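Local structure of intergenic-region protein (Escherichia coli CFT073, 2WJ9) at residues G136-L141 and S174-I179; E115-F120 and M130-A135; L46-V51 and R164-Q169. The protein probably protects incoming DNA from host restriction by inhibiting a restriction enzyme, as an antirestriction protein of the ArdB type. All coordinates share one frame; numbering follows the deposited sequence. Where two conformers were deposited one is given.

Contact 1 of 3, residues G136-L141 and S174-I179; sequences GIAACL and SAIMRI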
loop_
_atom_site.group_PDB
_atom_site.type_symbol
_atom_site.label_atom_id
_atom_site.label_comp_id
_atom_site.label_asym_id
_atom_site.label_seq_id
_atom_site.Cartn_x
_atom_site.Cartn_y
_atom_site.Cartn_z
ATOM N N GLY B 136 3.446 15.037 -11.894
ATOM C CA GLY B 136 2.865 15.329 -10.585
ATOM C C GLY B 136 2.699 14.086 -9.712
ATOM O O GLY B 136 2.977 14.116 -8.502
ATOM N N ILE B 137 2.240 12.992 -10.317
ATOM C CA ILE B 137 2.135 11.713 -9.598
ATOM C C ILE B 137 3.520 11.292 -9.072
ATOM O O ILE B 137 3.673 10.958 -7.894
ATOM C CB ILE B 137 1.501 10.616 -10.484
ATOM C CG1 ILE B 137 0.019 10.942 -10.760
ATOM C CG2 ILE B 137 1.647 9.259 -9.824
ATOM C CD1 ILE B 137 -0.632 10.063 -11.823
ATOM N N ALA B 138 4.526 11.375 -9.941
ATOM C CA ALA B 138 5.919 11.063 -9.592
ATOM C C ALA B 138 6.451 11.919 -8.440
ATOM O O ALA B 138 7.038 11.384 -7.486
ATOM C CB ALA B 138 6.816 11.203 -10.820
ATOM N N ALA B 139 6.240 13.232 -8.505
ATOM C CA ALA B 139 6.668 14.126 -7.423
ATOM C C ALA B 139 5.997 13.792 -6.075
ATOM O O ALA B 139 6.640 13.833 -5.016
ATOM C CB ALA B 139 6.430 15.579 -7.798
ATOM N N CYS B 140 4.705 13.484 -6.112
ATOM C CA CYS B 140 3.988 13.099 -4.894
ATOM C C CYS B 140 4.483 11.768 -4.295
ATOM O O CYS B 140 4.610 11.634 -3.070
ATOM C CB CYS B 140 2.476 13.048 -5.152
ATOM S SG CYS B 140 1.690 14.670 -5.469
ATOM N N LEU B 141 4.749 10.786 -5.147
ATOM C CA LEU B 141 5.320 9.517 -4.669
ATOM C C LEU B 141 6.630 9.713 -3.907
ATOM O O LEU B 141 6.815 9.141 -2.832
ATOM C CB LEU B 141 5.508 8.526 -5.820
ATOM C CG LEU B 141 4.203 7.954 -6.387
ATOM C CD1 LEU B 141 4.449 7.226 -7.714
ATOM C CD2 LEU B 141 3.508 7.023 -5.350
ATOM N N SER B 174 5.451 3.081 -16.736
ATOM C CA SER B 174 6.859 2.795 -17.020
ATOM C C SER B 174 7.733 4.018 -16.749
ATOM O O SER B 174 8.766 3.912 -16.086
ATOM C CB SER B 174 7.045 2.312 -18.461
ATOM O OG SER B 174 6.564 3.263 -19.395
ATOM N N ALA B 175 7.312 5.174 -17.255
ATOM C CA ALA B 175 8.050 6.424 -17.042
ATOM C C ALA B 175 8.040 6.858 -15.569
ATOM O O ALA B 175 9.056 7.297 -15.041
ATOM C CB ALA B 175 7.499 7.533 -17.938
ATOM N N ILE B 176 6.893 6.726 -14.902
ATOM C CA ILE B 176 6.788 7.106 -13.486
ATOM C C ILE B 176 7.734 6.256 -12.632
ATOM O O ILE B 176 8.470 6.784 -11.804
ATOM C CB ILE B 176 5.340 6.958 -12.957
ATOM C CG1 ILE B 176 4.402 7.940 -13.661
ATOM C CG2 ILE B 176 5.283 7.151 -11.416
ATOM C CD1 ILE B 176 2.909 7.622 -13.488
ATOM N N MET B 177 7.722 4.943 -12.853
ATOM C CA MET B 177 8.542 4.022 -12.064
ATOM C C MET B 177 10.023 4.194 -12.377
ATOM O O MET B 177 10.868 3.971 -11.518
ATOM C CB MET B 177 8.123 2.573 -12.305
ATOM C CG MET B 177 6.774 2.238 -11.699
ATOM S SD MET B 177 6.827 2.285 -9.894
ATOM C CE MET B 177 5.161 2.771 -9.531
ATOM N N ARG B 178 10.330 4.600 -13.606
ATOM C CA ARG B 178 11.720 4.845 -14.015
ATOM C C ARG B 178 12.312 6.031 -13.258
ATOM O O ARG B 178 13.444 5.972 -12.775
ATOM C CB ARG B 178 11.801 5.081 -15.529
ATOM C CG ARG B 178 13.114 5.662 -16.036
ATOM C CD ARG B 178 13.219 5.499 -17.554
ATOM N NE ARG B 178 14.465 6.024 -18.099
ATOM C CZ ARG B 178 15.652 5.431 -18.000
ATOM N NH1 ARG B 178 15.785 4.272 -17.358
ATOM N NH2 ARG B 178 16.718 6.005 -18.546
ATOM N N ILE B 179 11.539 7.107 -13.159
ATOM C CA ILE B 179 12.035 8.335 -12.548
ATOM C C ILE B 179 12.189 8.205 -11.029
ATOM O O ILE B 179 13.106 8.786 -10.453
ATOM C CB ILE B 179 11.171 9.572 -12.946
ATOM C CG1 ILE B 179 11.983 10.868 -12.824
ATOM C CG2 ILE B 179 9.909 9.645 -12.119
ATOM C CD1 ILE B 179 13.076 11.016 -13.878
#

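Contact 2 of 3, residues E115-F120 and M130-A135; sequences ETWVLF and MSPEAA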
loop_
_atom_site.group_PDB
_atom_site.type_symbol
_atom_site.label_atom_id
_atom_site.label_comp_id
_atom_site.label_asym_id
_atom_site.label_seq_id
_atom_site.Cartn_x
_atom_site.Cartn_y
_atom_site.Cartn_z
ATOM N N GLU B 115 1.524 18.161 -25.078
ATOM C CA GLU B 115 2.429 18.782 -24.111
ATOM C C GLU B 115 3.082 17.715 -23.236
ATOM O O GLU B 115 2.389 16.882 -22.646
ATOM C CB GLU B 115 1.674 19.786 -23.234
ATOM C CG GLU B 115 2.572 20.837 -22.566
ATOM C CD GLU B 115 1.915 21.527 -21.377
ATOM O OE1 GLU B 115 2.611 22.324 -20.708
ATOM O OE2 GLU B 115 0.718 21.274 -21.100
ATOM N N THR B 116 4.410 17.745 -23.157
ATOM C CA THR B 116 5.171 16.750 -22.392
ATOM C C THR B 116 6.357 17.397 -21.670
ATOM O O THR B 116 6.945 18.354 -22.176
ATOM C CB THR B 116 5.682 15.614 -23.308
ATOM O OG1 THR B 116 6.275 14.582 -22.515
ATOM C CG2 THR B 116 6.701 16.128 -24.284
ATOM N N TRP B 117 6.691 16.876 -20.490
ATOM C CA TRP B 117 7.838 17.358 -19.712
ATOM C C TRP B 117 8.955 16.318 -19.651
ATOM O O TRP B 117 8.698 15.118 -19.607
ATOM C CB TRP B 117 7.434 17.700 -18.274
ATOM C CG TRP B 117 6.477 18.847 -18.113
ATOM C CD1 TRP B 117 6.120 19.776 -19.050
ATOM C CD2 TRP B 117 5.783 19.201 -16.911
ATOM N NE1 TRP B 117 5.229 20.677 -18.507
ATOM C CE2 TRP B 117 5.006 20.345 -17.196
ATOM C CE3 TRP B 117 5.731 18.652 -15.625
ATOM C CZ2 TRP B 117 4.187 20.950 -16.235
ATOM C CZ3 TRP B 117 4.919 19.255 -14.669
ATOM C CH2 TRP B 117 4.157 20.389 -14.981
ATOM N N VAL B 118 10.197 16.791 -19.626
ATOM C CA VAL B 118 11.354 15.926 -19.401
ATOM C C VAL B 118 11.861 16.088 -17.971
ATOM O O VAL B 118 12.135 17.207 -17.525
ATOM C CB VAL B 118 12.506 16.260 -20.367
ATOM C CG1 VAL B 118 13.694 15.326 -20.121
ATOM C CG2 VAL B 118 12.032 16.169 -21.813
ATOM N N LEU B 119 11.971 14.965 -17.260
ATOM C CA LEU B 119 12.441 14.941 -15.877
ATOM C C LEU B 119 13.766 14.192 -15.788
ATOM O O LEU B 119 14.041 13.313 -16.606
ATOM C CB LEU B 119 11.410 14.261 -14.969
ATOM C CG LEU B 119 10.169 15.076 -14.581
ATOM C CD1 LEU B 119 9.334 15.442 -15.789
ATOM C CD2 LEU B 119 9.331 14.305 -13.565
ATOM N N PHE B 120 14.578 14.552 -14.796
ATOM C CA PHE B 120 15.841 13.864 -14.517
ATOM C C PHE B 120 16.055 13.735 -13.011
ATOM O O PHE B 120 16.029 14.731 -12.288
ATOM C CB PHE B 120 17.025 14.606 -15.139
ATOM C CG PHE B 120 18.371 14.032 -14.758
ATOM C CD1 PHE B 120 18.794 12.814 -15.277
ATOM C CD2 PHE B 120 19.200 14.697 -13.863
ATOM C CE1 PHE B 120 20.034 12.274 -14.925
ATOM C CE2 PHE B 120 20.438 14.163 -13.503
ATOM C CZ PHE B 120 20.852 12.949 -14.035
ATOM N N MET B 130 7.327 12.529 -19.953
ATOM C CA MET B 130 5.970 12.190 -19.520
ATOM C C MET B 130 5.031 13.402 -19.483
ATOM O O MET B 130 5.471 14.549 -19.529
ATOM C CB MET B 130 6.004 11.495 -18.143
ATOM C CG MET B 130 6.393 12.395 -16.954
ATOM S SD MET B 130 6.737 11.469 -15.431
ATOM C CE MET B 130 8.416 10.961 -15.810
ATOM N N SER B 131 3.731 13.130 -19.385
ATOM C CA SER B 131 2.720 14.187 -19.278
ATOM C C SER B 131 2.878 14.982 -17.981
ATOM O O SER B 131 3.445 14.476 -17.003
ATOM C CB SER B 131 1.305 13.600 -19.341
ATOM O OG SER B 131 1.038 12.769 -18.223
ATOM N N PRO B 132 2.409 16.243 -17.968
ATOM C CA PRO B 132 2.324 16.967 -16.692
ATOM C C PRO B 132 1.622 16.189 -15.563
ATOM O O PRO B 132 2.136 16.190 -14.433
ATOM C CB PRO B 132 1.570 18.242 -17.076
ATOM C CG PRO B 132 1.995 18.486 -18.500
ATOM C CD PRO B 132 2.026 17.106 -19.106
ATOM N N GLU B 133 0.497 15.524 -15.853
ATOM C CA GLU B 133 -0.184 14.685 -14.828
ATOM C C GLU B 133 0.762 13.650 -14.232
ATOM O O GLU B 133 0.859 13.518 -13.005
ATOM C CB GLU B 133 -1.450 13.929 -15.336
ATOM C CG GLU B 133 -2.346 13.389 -14.138
ATOM C CD GLU B 133 -3.088 12.038 -14.341
ATOM O OE1 GLU B 133 -2.925 11.362 -15.376
ATOM O OE2 GLU B 133 -3.862 11.642 -13.413
ATOM N N ALA B 134 1.435 12.894 -15.100
ATOM C CA ALA B 134 2.332 11.824 -14.644
ATOM C C ALA B 134 3.511 12.353 -13.813
ATOM O O ALA B 134 3.895 11.745 -12.807
ATOM C CB ALA B 134 2.825 10.994 -15.821
ATOM N N ALA B 135 4.082 13.483 -14.238
ATOM C CA ALA B 135 5.116 14.172 -13.452
ATOM C C ALA B 135 4.658 14.498 -12.023
ATOM O O ALA B 135 5.389 14.265 -11.055
ATOM C CB ALA B 135 5.557 15.443 -14.166
#

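Contact 3 of 3, residues L46-V51 and R164-Q169; sequences LVATIV and RDYALQ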
loop_
_atom_site.group_PDB
_atom_site.type_symbol
_atom_site.label_atom_id
_atom_site.label_comp_id
_atom_site.label_asym_id
_atom_site.label_seq_id
_atom_site.Cartn_x
_atom_site.Cartn_y
_atom_site.Cartn_z
ATOM N N LEU B 46 -8.932 1.776 -10.194
ATOM C CA LEU B 46 -8.677 3.010 -9.452
ATOM C C LEU B 46 -8.975 4.242 -10.322
ATOM O O LEU B 46 -8.693 4.261 -11.533
ATOM C CB LEU B 46 -7.244 3.022 -8.903
ATOM C CG LEU B 46 -6.924 1.853 -7.959
ATOM C CD1 LEU B 46 -5.448 1.833 -7.582
ATOM C CD2 LEU B 46 -7.791 1.868 -6.686
ATOM N N VAL B 47 -9.567 5.256 -9.695
ATOM C CA VAL B 47 -10.022 6.459 -10.389
ATOM C C VAL B 47 -9.710 7.686 -9.533
ATOM O O VAL B 47 -9.960 7.674 -8.325
ATOM C CB VAL B 47 -11.537 6.407 -10.677
ATOM C CG1 VAL B 47 -12.034 7.731 -11.256
ATOM C CG2 VAL B 47 -11.860 5.246 -11.621
ATOM N N ALA B 48 -9.146 8.716 -10.170
ATOM C CA ALA B 48 -8.879 10.010 -9.533
ATOM C C ALA B 48 -10.010 10.997 -9.847
ATOM O O ALA B 48 -10.478 11.079 -10.990
ATOM C CB ALA B 48 -7.560 10.569 -10.024
ATOM N N THR B 49 -10.449 11.747 -8.839
ATOM C CA THR B 49 -11.536 12.728 -9.012
ATOM C C THR B 49 -11.070 14.088 -8.483
ATOM O O THR B 49 -10.507 14.171 -7.387
ATOM C CB THR B 49 -12.820 12.293 -8.272
ATOM O OG1 THR B 49 -13.291 11.052 -8.810
ATOM C CG2 THR B 49 -13.910 13.348 -8.407
ATOM N N ILE B 50 -11.272 15.138 -9.273
ATOM C CA ILE B 50 -10.803 16.474 -8.892
ATOM C C ILE B 50 -11.554 16.948 -7.641
ATOM O O ILE B 50 -12.733 16.609 -7.442
ATOM C CB ILE B 50 -10.909 17.488 -10.066
ATOM C CG1 ILE B 50 -10.122 18.762 -9.753
ATOM C CG2 ILE B 50 -12.358 17.819 -10.387
ATOM C CD1 ILE B 50 -9.927 19.667 -10.972
ATOM N N VAL B 51 -10.849 17.679 -6.779
ATOM C CA VAL B 51 -11.443 18.261 -5.577
ATOM C C VAL B 51 -12.129 19.580 -5.967
ATOM O O VAL B 51 -11.509 20.430 -6.590
ATOM C CB VAL B 51 -10.373 18.516 -4.483
ATOM C CG1 VAL B 51 -10.999 19.179 -3.255
ATOM C CG2 VAL B 51 -9.672 17.207 -4.092
ATOM N N ARG B 164 0.892 4.700 -5.149
ATOM C CA ARG B 164 1.692 3.728 -5.893
ATOM C C ARG B 164 0.804 2.787 -6.712
ATOM O O ARG B 164 1.103 2.507 -7.862
ATOM C CB ARG B 164 2.622 2.937 -4.950
ATOM C CG ARG B 164 3.453 1.809 -5.587
ATOM C CD ARG B 164 4.361 1.197 -4.504
ATOM N NE ARG B 164 5.102 -0.008 -4.884
ATOM C CZ ARG B 164 4.803 -1.260 -4.532
ATOM N NH1 ARG B 164 3.728 -1.540 -3.801
ATOM N NH2 ARG B 164 5.593 -2.252 -4.922
ATOM N N ASP B 165 -0.303 2.315 -6.128
ATOM C CA ASP B 165 -1.237 1.449 -6.873
ATOM C C ASP B 165 -1.851 2.149 -8.093
ATOM O O ASP B 165 -1.972 1.547 -9.156
ATOM C CB ASP B 165 -2.371 0.941 -5.972
ATOM C CG ASP B 165 -1.986 -0.272 -5.146
ATOM O OD1 ASP B 165 -0.822 -0.738 -5.212
ATOM O OD2 ASP B 165 -2.880 -0.780 -4.427
ATOM N N TYR B 166 -2.234 3.412 -7.932
ATOM C CA TYR B 166 -2.720 4.227 -9.052
ATOM C C TYR B 166 -1.652 4.364 -10.152
ATOM O O TYR B 166 -1.970 4.263 -11.353
ATOM C CB TYR B 166 -3.166 5.603 -8.551
ATOM C CG TYR B 166 -3.798 6.486 -9.605
ATOM C CD1 TYR B 166 -4.993 6.128 -10.220
ATOM C CD2 TYR B 166 -3.217 7.696 -9.969
ATOM C CE1 TYR B 166 -5.579 6.940 -11.176
ATOM C CE2 TYR B 166 -3.795 8.508 -10.925
ATOM C CZ TYR B 166 -4.980 8.130 -11.526
ATOM O OH TYR B 166 -5.570 8.935 -12.483
ATOM N N ALA B 167 -0.393 4.565 -9.738
ATOM C CA ALA B 167 0.743 4.644 -10.673
ATOM C C ALA B 167 0.947 3.324 -11.415
ATOM O O ALA B 167 1.237 3.317 -12.617
ATOM C CB ALA B 167 2.023 5.032 -9.937
ATOM N N LEU B 168 0.775 2.206 -10.700
ATOM C CA LEU B 168 0.951 0.885 -11.297
ATOM C C LEU B 168 -0.103 0.583 -12.363
ATOM O O LEU B 168 0.137 -0.249 -13.230
ATOM C CB LEU B 168 0.971 -0.213 -10.219
ATOM C CG LEU B 168 2.254 -0.252 -9.370
ATOM C CD1 LEU B 168 2.095 -1.170 -8.145
ATOM C CD2 LEU B 168 3.448 -0.684 -10.206
ATOM N N GLN B 169 -1.255 1.252 -12.295
ATOM C CA GLN B 169 -2.326 1.079 -13.283
ATOM C C GLN B 169 -2.300 2.137 -14.397
ATOM O O GLN B 169 -3.082 2.054 -15.345
ATOM C CB GLN B 169 -3.700 1.116 -12.601
ATOM C CG GLN B 169 -3.957 -0.038 -11.619
ATOM C CD GLN B 169 -5.370 -0.059 -11.060
ATOM O OE1 GLN B 169 -6.215 0.778 -11.396
ATOM N NE2 GLN B 169 -5.640 -1.045 -10.205
HETATM O O HOH W 1 -6.215 3.271 -12.571
HETATM O O HOH W 2 -8.584 8.370 -12.977
#

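Contact 1 of 3, residues G136-L141 and S174-I179
Ile176 projects from helix 173-180 toward helix 132-151 and meets three of its residues, an example of how one branched side chain can serve a helix pair. All the contacts across the pair are apolar. With CG1 anti to the carbonyl carbon (chi1 -65°), the two branches of Ile176 diverge: CG2 lies 3.8 Å from Leu141 CD1, the two side chains crossing at about a right angle, whereas the tip CD1 reaches back to Ile137 CG2 at 4.2 Å. Ala138, the residue after Ile137, has its CA 5.6 Å from that of Ile176. Its small methyl is consistent with the backbones coming nearest each other here, and Ala138 CB also touches Ile179 CG2 at 3.7 Å. Ile179 gives only this branch to the pair, since its longer arm leads away.

The helices are held together by their side chains: the axes of 136-141 and 174-179 come within 9.6 Å, with a crossing angle of -35°, both running in the same general direction. All five touching residues are buried. Around them, helix 154-168 covers Ile137 through Tyr166 and Leu141 through Tyr160 and Leu163, Phe104 of strand 103-107 also lies on Ile137, and His170 touches both Ile137 and Ile176.

Contact 2 of 3, residues E115-F120 and M130-A135
Trp117 lays one face of its indole over Pro132, the first residue of helix 132-151, and so illustrates how an aromatic can seat a helix start against a strand. Pro132 CB stands 3.9 Å from the centroid of the six-membered ring and 12° off its normal, a CH-pi contact, while CG lies over the same system nearer its rim, 3.8 Å from Trp117 CE2. One turn further on, Ala135 CB comes to 3.5 Å from Trp117 CE3, approaching obliquely. The same methyl packs on Leu119, whose CD2 also meets Met130 CE at 4.1 Å; Met130 bends at chi3 (81°) to bring that methyl there.

Outside this centre the backbones take over. Trp117 and Met130 form an antiparallel hydrogen-bonded pair, with Trp117 N to Met130 O at 2.8 Å and Met130 N to Trp117 O at 2.9 Å. Thr116 OG1 adds a weak bond to Met130 O, giving that carbonyl a second donor. Ser131 then occupies the N-cap: its OG accepts from Ala134 N at 3.2 Å and also bonds to Glu172.

The contact thus joins the hairpin of strands 117-121 and 126-130 to the helix that follows it. Pro107 of strand 103-107 touches Trp117 and Pro132, Met81 of helix 73-84 covers Leu119 and Ala135, and helix 173-180 packs on Leu119 and Met130.

Contact 3 of 3, residues L46-V51 and R164-Q169
Leu46, with more surface buried here than any other residue of the contact, touches Asp165, Tyr166 and Gln169 and shows how a loop before a strand can be pinned to the C-terminal part of a helix. Its CD1 reaches the helix itself, 3.6 Å from Asp165 CB and as near to the backbone N of Tyr166. Leu46 CB approaches the edge of the Tyr166 ring, near its plane, 4.1 Å from Tyr166 CD1.

Tyr166 is the second large contributor. Its CG is anti to the backbone N (chi1 -175°), a torsion that carries the ring out from the helix toward strand 48-50. There Ala48 CB sits 3.6 Å from Tyr166 OH. A water links the same two residues: it accepts from Ala48 N and hydrogen-bonds to Tyr166 OH, which also makes a weak bond to Glu133.

Gln169 closes the polar side. Its chain is extended beyond CG and crosses the Leu46 side chain at about a right angle. Gln169 OE1 receives Leu46 N on a lone pair in the carbonyl plane, at 3.1 Å with an N-H...acceptor angle of 157°. A second water lies 2.8 Å from Gln169 OE1 and 2.9 Å from Leu46 O. The other end of the amide, NE2, bonds to Gln44 O and to a bound methylpentanediol, probably from the crystallisation liquor. The carboxylate of Asp165 is engaged outside this contact, in a salt bridge with Arg164 of the second subunit.

Chemically, the contact combines a leucine-centred apolar patch with an amide used at both ends. Holding Leu46 N with OE1 and Gln44 O with NE2 should fix the rotation of the Gln169 amide, while one water reinforces the Leu46-Gln169 pair beside the direct bond and another bridges Ala48 N to Tyr166 OH.

The three contacts illustrate how consecutive helices can share one core. Helix 132-151 enters contacts 1 and 2, whose centres are about 9 Å apart; Ile179 CD1 comes to 3.7 Å from Leu119 O, and Ile176 CG1 to 3.9 Å from Ala134 O. Contact 3 lies about 12 Å from contact 1, centre to centre, and joins it where Ile137 CD1 meets Tyr166 CE2 at 3.6 Å and Leu141 CD2 meets Arg164 N at 3.5 Å. Contacts 2 and 3, about 17 Å apart between centres, touch where Glu133 OE2 lies 3.3 Å from Tyr166 OH. Contact 3 borders the methylpentanediol through Gln169, and its Asp165, with Arg164 just before it, forms salt bridges with the second subunit.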